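Local coordinates for lysozyme C (Equus asinus, PDB 5XUW), which hydrolyses the beta-1,4 linkages between N-acetylmuramic acid and N-acetylglucosamine in bacterial cell-wall peptidoglycan and binds one calcium ion per subunit, at residues K96-D101 with M105-A110. Numbering follows the deposited sequence.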
loop_
_atom_site.group_PDB
_atom_site.type_symbol
_atom_site.label_atom_id
_atom_site.label_comp_id
_atom_site.label_asym_id
_atom_site.label_seq_id
_atom_site.Cartn_x
_atom_site.Cartn_y
_atom_site.Cartn_z
ATOM N N LYS A 96 -0.630 -7.215 -2.806
ATOM C CA LYS A 96 -0.200 -8.221 -3.788
ATOM C C LYS A 96 -1.318 -8.523 -4.807
ATOM O O LYS A 96 -1.046 -8.618 -6.001
ATOM C CB LYS A 96 0.254 -9.504 -3.090
ATOM C CG LYS A 96 1.598 -9.388 -2.397
ATOM C CD LYS A 96 1.961 -10.667 -1.675
ATOM C CE LYS A 96 3.341 -10.580 -1.051
ATOM N NZ LYS A 96 3.737 -11.850 -0.397
ATOM N N ARG A 97 -2.558 -8.658 -4.337
ATOM C CA ARG A 97 -3.721 -8.816 -5.231
ATOM C C ARG A 97 -3.898 -7.553 -6.091
ATOM O O ARG A 97 -4.061 -7.654 -7.315
ATOM C CB ARG A 97 -4.995 -9.193 -4.422
ATOM C CG ARG A 97 -6.361 -9.090 -5.123
ATOM C CD ARG A 97 -6.629 -10.182 -6.156
ATOM N NE ARG A 97 -7.887 -9.974 -6.917
ATOM C CZ ARG A 97 -8.097 -9.025 -7.835
ATOM N NH1 ARG A 97 -7.145 -8.151 -8.147
ATOM N NH2 ARG A 97 -9.282 -8.923 -8.450
ATOM N N VAL A 98 -3.793 -6.368 -5.481
ATOM C CA VAL A 98 -4.001 -5.124 -6.227
ATOM C C VAL A 98 -3.006 -4.983 -7.385
ATOM O O VAL A 98 -3.437 -4.681 -8.506
ATOM C CB VAL A 98 -3.936 -3.870 -5.321
ATOM C CG1 VAL A 98 -4.067 -2.597 -6.149
ATOM C CG2 VAL A 98 -5.021 -3.923 -4.248
ATOM N N VAL A 99 -1.710 -5.202 -7.138
ATOM C CA VAL A 99 -0.696 -4.985 -8.209
ATOM C C VAL A 99 -0.809 -5.908 -9.397
ATOM O O VAL A 99 -0.302 -5.570 -10.458
ATOM C CB VAL A 99 0.816 -5.173 -7.857
ATOM C CG1 VAL A 99 1.495 -3.877 -7.529
ATOM C CG2 VAL A 99 1.102 -6.354 -6.942
ATOM N N ARG A 100 -1.379 -7.093 -9.203
ATOM C CA ARG A 100 -1.512 -8.048 -10.300
ATOM C C ARG A 100 -2.587 -7.620 -11.309
ATOM O O ARG A 100 -2.617 -8.141 -12.418
ATOM C CB ARG A 100 -1.750 -9.467 -9.772
ATOM C CG ARG A 100 -0.550 -10.013 -9.020
ATOM C CD ARG A 100 -0.691 -11.494 -8.705
ATOM N NE ARG A 100 -0.275 -12.345 -9.820
ATOM C CZ ARG A 100 -0.477 -13.662 -9.899
ATOM N NH1 ARG A 100 -1.110 -14.324 -8.929
ATOM N NH2 ARG A 100 -0.051 -14.330 -10.971
ATOM N N ASP A 101 -3.415 -6.639 -10.948
ATOM C CA ASP A 101 -4.416 -6.081 -11.863
ATOM C C ASP A 101 -3.846 -5.151 -12.930
ATOM O O ASP A 101 -2.657 -4.820 -12.885
ATOM C CB ASP A 101 -5.571 -5.455 -11.065
ATOM C CG ASP A 101 -6.679 -6.440 -10.807
ATOM O OD1 ASP A 101 -6.464 -7.656 -10.965
ATOM O OD2 ASP A 101 -7.774 -6.024 -10.421
ATOM N N MET A 105 1.210 -0.977 -10.249
ATOM C CA MET A 105 1.334 -0.030 -9.137
ATOM C C MET A 105 0.687 1.318 -9.429
ATOM O O MET A 105 0.437 2.089 -8.496
ATOM C CB MET A 105 2.793 0.163 -8.688
ATOM C CG MET A 105 3.320 -0.934 -7.776
ATOM S SD MET A 105 4.771 -0.412 -6.828
ATOM C CE MET A 105 3.981 0.580 -5.602
ATOM N N SER A 106 0.360 1.602 -10.698
ATOM C CA SER A 106 -0.367 2.835 -11.021
ATOM C C SER A 106 -1.789 2.893 -10.446
ATOM O O SER A 106 -2.433 3.922 -10.537
ATOM C CB SER A 106 -0.387 3.089 -12.531
ATOM O OG SER A 106 0.922 3.361 -12.989
ATOM N N ALA A 107 -2.274 1.790 -9.865
ATOM C CA ALA A 107 -3.456 1.826 -8.999
ATOM C C ALA A 107 -3.340 2.862 -7.875
ATOM O O ALA A 107 -4.352 3.440 -7.450
ATOM C CB ALA A 107 -3.724 0.448 -8.410
ATOM N N TRP A 108 -2.117 3.086 -7.395
ATOM C CA TRP A 108 -1.870 4.005 -6.289
ATOM C C TRP A 108 -1.481 5.371 -6.854
ATOM O O TRP A 108 -0.389 5.553 -7.389
ATOM C CB TRP A 108 -0.790 3.439 -5.372
ATOM C CG TRP A 108 -1.252 2.280 -4.518
ATOM C CD1 TRP A 108 -1.980 2.355 -3.367
ATOM C CD2 TRP A 108 -0.990 0.877 -4.735
ATOM N NE1 TRP A 108 -2.192 1.095 -2.853
ATOM C CE2 TRP A 108 -1.601 0.169 -3.675
ATOM C CE3 TRP A 108 -0.317 0.159 -5.725
ATOM C CZ2 TRP A 108 -1.537 -1.227 -3.572
ATOM C CZ3 TRP A 108 -0.250 -1.210 -5.630
ATOM C CH2 TRP A 108 -0.859 -1.901 -4.549
ATOM N N LYS A 109 -2.394 6.324 -6.745
ATOM C CA LYS A 109 -2.183 7.646 -7.348
ATOM C C LYS A 109 -0.992 8.403 -6.749
ATOM O O LYS A 109 -0.302 9.133 -7.460
ATOM C CB LYS A 109 -3.452 8.487 -7.248
ATOM C CG LYS A 109 -4.630 7.893 -8.017
ATOM C CD LYS A 109 -5.625 8.974 -8.416
ATOM C CE LYS A 109 -6.968 8.391 -8.824
ATOM N NZ LYS A 109 -7.955 9.468 -9.128
ATOM N N ALA A 110 -0.740 8.231 -5.452
ATOM C CA ALA A 110 0.406 8.903 -4.822
ATOM C C ALA A 110 1.739 8.304 -5.307
ATOM O O ALA A 110 2.721 9.034 -5.460
ATOM C CB ALA A 110 0.296 8.875 -3.306
#
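Trp108 meets Val98 and Val99 with its six-membered ring, Val98 over one face and Val99 at the edge, in the C-type lysozyme fold. The contact joins the last part of helix 89-100 to the 3-10 segment that runs through 105-107 and leads toward helix 109-114. Trp108 is the N-cap residue of that last helix.

Val98 can be followed outward. Val98 CB already touches the indole, 3.7 Å from Trp108 CH2. CG1 stands anti to the backbone N (chi1 176°), which carries it over the ring face. Val98 CG1 sits 4.0 Å from the centroid of the Trp108 six-membered ring and 27° off the normal, a CH-pi contact. Val98 CG1 also meets Ala107 CB at 3.8 Å, so one carbon bridges ring and turn. CG2, anti to the carbonyl carbon, comes less close to the indole. Leu59 and Trp64 also touch the Val98 side chain.

Val99 CG1 lies near the ring plane, 3.7 Å from Trp108 CZ3. Face and edge are thus met by two consecutive residues.

Trp108 NE1 is hydrogen-bonded to Phe57 O, which ties the indole to the backbone on its polar side. The Trp108 side chain also touches Leu59, Met31 and Glu35, a predicted active-site residue. This is consistent with a tryptophan lining the substrate cleft in C-type lysozymes.

Met105 lies beside Val99, their side chains running the same way. Val99 CG1 and Met105 CG are tightly packed, only 3.5 Å apart.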